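Local coordinates for protein formyltransferase (Francisella tularensis subsp. tularensis, PDB 4NV1) that belongs to the formyltransferase family and binds dTDP-4-amino-4,6-dideoxyglucose in a pocket beside the C-terminal ends of central strands of a Rossmann-like sheet, at residues A[4-15]-A[67-78]. Numbering follows the deposited sequence.
With 0FX (dTDP-4-amino-4,6-dideoxyglucose), chain I.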
# COMPACT_ATOMS: atom_id res chain seq x y z
N LYS A 4 13.79 46.75 7.00
CA LYS A 4 14.49 45.53 7.38
C LYS A 4 14.96 44.76 6.16
O LYS A 4 14.28 44.71 5.15
CB LYS A 4 13.63 44.64 8.27
CG LYS A 4 13.27 45.26 9.61
CD LYS A 4 11.77 45.55 9.72
CE LYS A 4 11.42 46.76 10.59
NZ LYS A 4 10.97 47.88 9.72
N LYS A 5 16.14 44.16 6.29
CA LYS A 5 16.77 43.44 5.21
C LYS A 5 16.88 42.02 5.70
O LYS A 5 17.45 41.78 6.75
CB LYS A 5 18.18 43.97 4.90
CG LYS A 5 18.23 45.09 3.86
CD LYS A 5 19.26 44.88 2.74
CE LYS A 5 18.86 43.81 1.70
NZ LYS A 5 20.00 43.50 0.80
N ILE A 6 16.41 41.09 4.88
CA ILE A 6 16.16 39.71 5.30
C ILE A 6 16.74 38.71 4.32
O ILE A 6 16.59 38.88 3.08
CB ILE A 6 14.64 39.50 5.40
CG1 ILE A 6 14.07 40.50 6.41
CG2 ILE A 6 14.32 38.08 5.84
CD1 ILE A 6 12.57 40.60 6.38
N PHE A 7 17.32 37.65 4.85
CA PHE A 7 17.59 36.47 4.03
C PHE A 7 16.81 35.25 4.51
O PHE A 7 16.60 35.02 5.72
CB PHE A 7 19.09 36.20 3.89
CG PHE A 7 19.75 35.63 5.10
CD1 PHE A 7 20.22 36.45 6.11
CD2 PHE A 7 19.94 34.27 5.23
CE1 PHE A 7 20.85 35.95 7.24
CE2 PHE A 7 20.55 33.76 6.35
CZ PHE A 7 21.02 34.59 7.36
N VAL A 8 16.43 34.43 3.54
CA VAL A 8 15.63 33.24 3.73
C VAL A 8 16.32 32.16 2.95
O VAL A 8 16.43 32.26 1.75
CB VAL A 8 14.26 33.49 3.15
CG1 VAL A 8 13.42 32.20 3.02
CG2 VAL A 8 13.58 34.55 3.97
N VAL A 9 16.78 31.16 3.68
CA VAL A 9 17.30 29.93 3.14
C VAL A 9 16.32 28.75 3.17
O VAL A 9 15.79 28.37 4.24
CB VAL A 9 18.49 29.55 3.95
CG1 VAL A 9 19.27 28.49 3.20
CG2 VAL A 9 19.32 30.78 4.24
N THR A 10 16.02 28.20 1.99
CA THR A 10 15.18 27.00 1.86
C THR A 10 15.52 26.17 0.63
O THR A 10 15.90 26.73 -0.42
CB THR A 10 13.71 27.36 1.68
OG1 THR A 10 12.93 26.16 1.72
CG2 THR A 10 13.47 28.10 0.40
N ASP A 11 15.35 24.85 0.78
CA ASP A 11 15.33 23.98 -0.37
C ASP A 11 13.96 23.40 -0.65
O ASP A 11 13.88 22.33 -1.23
CB ASP A 11 16.36 22.90 -0.14
CG ASP A 11 17.75 23.49 -0.13
OD1 ASP A 11 18.09 24.03 -1.18
OD2 ASP A 11 18.45 23.52 0.90
N ASN A 12 12.87 24.10 -0.33
CA ASN A 12 11.53 23.56 -0.58
C ASN A 12 10.73 24.49 -1.41
O ASN A 12 10.58 25.64 -1.03
CB ASN A 12 10.71 23.47 0.71
CG ASN A 12 9.38 22.76 0.52
OD1 ASN A 12 8.37 23.31 0.09
ND2 ASN A 12 9.38 21.51 0.92
N ARG A 13 10.15 23.99 -2.50
CA ARG A 13 9.41 24.83 -3.42
C ARG A 13 8.20 25.39 -2.74
O ARG A 13 7.80 26.52 -3.02
CB ARG A 13 8.96 23.97 -4.60
CG ARG A 13 7.58 24.25 -5.21
CD ARG A 13 7.60 25.18 -6.42
NE ARG A 13 7.99 24.48 -7.66
CZ ARG A 13 9.23 24.24 -8.09
NH1 ARG A 13 10.31 24.64 -7.43
NH2 ARG A 13 9.42 23.60 -9.23
N THR A 14 7.52 24.55 -1.95
CA THR A 14 6.24 25.00 -1.39
C THR A 14 6.47 26.10 -0.34
O THR A 14 5.83 27.15 -0.35
CB THR A 14 5.42 23.81 -0.85
OG1 THR A 14 4.65 23.31 -1.95
CG2 THR A 14 4.45 24.23 0.25
N ILE A 15 7.38 25.82 0.58
CA ILE A 15 7.86 26.83 1.53
C ILE A 15 8.36 28.09 0.83
O ILE A 15 8.00 29.22 1.24
CB ILE A 15 8.98 26.21 2.37
CG1 ILE A 15 8.40 25.14 3.30
CG2 ILE A 15 9.82 27.26 3.12
CD1 ILE A 15 7.20 25.58 4.14
N LYS A 67 25.23 42.28 6.21
CA LYS A 67 24.35 42.68 5.12
C LYS A 67 22.86 42.53 5.43
O LYS A 67 22.04 43.11 4.74
CB LYS A 67 24.68 41.80 3.92
CG LYS A 67 26.16 41.93 3.59
CD LYS A 67 26.67 40.74 2.80
CE LYS A 67 27.06 41.10 1.39
NZ LYS A 67 27.20 39.82 0.65
N TYR A 68 22.49 41.77 6.47
CA TYR A 68 21.07 41.50 6.72
C TYR A 68 20.71 41.79 8.19
O TYR A 68 21.57 41.69 9.04
CB TYR A 68 20.78 40.04 6.39
CG TYR A 68 20.96 39.76 4.93
CD1 TYR A 68 19.98 40.14 4.04
CD2 TYR A 68 22.12 39.20 4.42
CE1 TYR A 68 20.12 39.93 2.70
CE2 TYR A 68 22.24 38.96 3.05
CZ TYR A 68 21.24 39.37 2.21
OH TYR A 68 21.25 39.25 0.84
N ASP A 69 19.46 42.05 8.50
CA ASP A 69 19.01 42.27 9.89
C ASP A 69 18.46 41.00 10.55
O ASP A 69 18.28 40.89 11.77
CB ASP A 69 17.83 43.22 9.85
CG ASP A 69 18.20 44.63 9.50
OD1 ASP A 69 17.50 45.27 8.66
OD2 ASP A 69 19.21 45.10 10.04
N LEU A 70 18.05 40.07 9.70
CA LEU A 70 17.22 38.93 10.05
C LEU A 70 17.51 37.82 9.07
O LEU A 70 17.60 38.08 7.87
CB LEU A 70 15.77 39.40 9.94
CG LEU A 70 14.61 38.49 10.25
CD1 LEU A 70 14.90 37.83 11.60
CD2 LEU A 70 13.35 39.36 10.26
N GLY A 71 17.70 36.61 9.54
CA GLY A 71 17.70 35.43 8.69
C GLY A 71 16.69 34.36 9.08
O GLY A 71 16.38 34.17 10.28
N PHE A 72 16.17 33.68 8.07
CA PHE A 72 15.32 32.51 8.23
C PHE A 72 15.85 31.32 7.45
O PHE A 72 16.28 31.41 6.25
CB PHE A 72 13.92 32.78 7.71
CG PHE A 72 13.20 33.87 8.44
CD1 PHE A 72 12.91 35.05 7.84
CD2 PHE A 72 12.69 33.63 9.74
CE1 PHE A 72 12.25 36.04 8.50
CE2 PHE A 72 12.02 34.63 10.41
CZ PHE A 72 11.77 35.82 9.79
N SER A 73 15.77 30.20 8.16
CA SER A 73 15.95 28.86 7.60
C SER A 73 14.62 28.12 7.63
O SER A 73 13.92 28.02 8.66
CB SER A 73 17.01 28.06 8.37
OG SER A 73 17.12 26.76 7.80
N CYS A 74 14.20 27.61 6.48
CA CYS A 74 13.01 26.76 6.52
C CYS A 74 13.14 25.67 5.49
O CYS A 74 13.10 25.94 4.28
CB CYS A 74 11.74 27.59 6.30
SG CYS A 74 10.21 26.63 6.51
N HIS A 75 13.40 24.47 5.99
CA HIS A 75 13.47 23.25 5.16
C HIS A 75 14.68 23.40 4.22
O HIS A 75 14.55 23.49 3.03
CB HIS A 75 12.20 23.03 4.37
CG HIS A 75 11.09 22.44 5.18
ND1 HIS A 75 10.87 21.08 5.25
CD2 HIS A 75 10.13 23.01 5.94
CE1 HIS A 75 9.81 20.84 5.98
NE2 HIS A 75 9.33 22.00 6.40
N SER A 76 15.84 23.52 4.83
CA SER A 76 17.00 24.09 4.21
C SER A 76 17.85 22.87 4.31
O SER A 76 17.98 22.39 5.45
CB SER A 76 17.65 25.14 5.12
OG SER A 76 19.05 25.27 4.92
N LYS A 77 18.49 22.46 3.22
CA LYS A 77 19.49 21.38 3.32
C LYS A 77 20.68 21.67 4.25
O LYS A 77 21.38 20.74 4.66
CB LYS A 77 19.99 20.95 1.94
CG LYS A 77 18.94 20.36 1.01
CD LYS A 77 19.49 20.19 -0.41
CE LYS A 77 18.55 19.52 -1.40
NZ LYS A 77 17.94 18.29 -0.83
N GLN A 78 20.97 22.93 4.56
CA GLN A 78 22.26 23.26 5.23
C GLN A 78 22.14 23.94 6.58
O GLN A 78 21.18 24.68 6.81
CB GLN A 78 23.10 24.23 4.37
CG GLN A 78 22.88 24.14 2.87
CD GLN A 78 23.72 25.11 2.04
OE1 GLN A 78 24.92 25.31 2.29
NE2 GLN A 78 23.09 25.71 1.06
O4P 0FX I . 12.16 18.53 4.54
P2 0FX I . 12.65 18.82 3.10
O3P 0FX I . 11.87 19.49 1.99
O1G 0FX I . 14.23 18.80 3.00
C1G 0FX I . 15.01 19.82 3.58
C2G 0FX I . 16.40 19.28 3.30
O2G 0FX I . 16.50 18.75 1.97
C3G 0FX I . 16.79 18.19 4.27
O3G 0FX I . 18.18 17.97 3.96
C4G 0FX I . 16.51 18.69 5.70
N4A 0FX I . 16.95 17.75 6.73
C5G 0FX I . 15.04 19.05 5.93
C6G 0FX I . 14.80 19.59 7.33
O5G 0FX I . 14.70 20.05 4.96
OPP 0FX I . 12.63 17.62 2.04
P 0FX I . 13.03 16.09 2.06
O1P 0FX I . 14.52 15.79 2.02
O2P 0FX I . 11.98 15.79 1.00
O5 0FX I . 12.35 15.35 3.32
C5 0FX I . 10.93 15.48 3.47
C4 0FX I . 10.30 14.21 4.00
O4 0FX I . 10.28 13.23 2.97
C3 0FX I . 11.00 13.54 5.14
O3 0FX I . 10.49 13.95 6.42
C2 0FX I . 10.60 12.07 4.99
C1 0FX I . 10.44 11.93 3.48
N11 0FX I . 11.59 11.19 2.94
C61 0FX I . 12.68 11.86 2.50
C51 0FX I . 13.76 11.17 2.01
C5A 0FX I . 15.06 11.80 1.54
C21 0FX I . 11.53 9.84 2.87
O21 0FX I . 10.44 9.15 3.26
N31 0FX I . 12.53 9.12 2.35
C41 0FX I . 13.62 9.81 1.94
O41 0FX I . 14.68 9.18 1.46
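Phe7 lays one ring face against the backbone of Gly71, whose CA stands 3.7 Å from the ring centroid. With chi1 at 74°, CG sits between the Phe7 backbone N and carbonyl carbon, which swings the ring across to the neighbouring strand. Glycine suits position 71 because it leaves room for this ring. The side chains of Tyr68 and Phe7 cross at about a right angle. Their rings form an offset edge-to-face pair, planes at 61°, the Phe7 edge toward the Tyr68 face, while Phe7 CB lies over the centre of the tyrosine ring. On the other face of the sheet, Ile6 and Leu70 run side by side, and the CG2 methyl of the beta-branched Ile6 reaches Phe72 CD1 at 3.9 Å. Backbone bonds such as Phe72 N to Phe7 O join the two parallel strands. Beyond them, the Thr10 hydroxyl suits a double role: OG1 donates to Cys74 O (2.6 Å) and accepts from Asn12 N, forming an ST turn. Asp11 crosses Lys77; its two carboxylate oxygens serve two loops, OD2 receiving Lys77 N at 2.6 Å on its anti lone pair and OD1 taking Ser36 N. Asn12 OD1 caps the following helix through Ile15 N. His75 can donate from one ring nitrogen while the other, NE2, bonds Glu158: ND1 gives its hydrogen to O4P of 0FX at 2.9 Å, and Lys77 NZ reaches O2G. Adjacent parallel strands whose C-terminal loops line a ligand site are characteristic of a Rossmann-like fold.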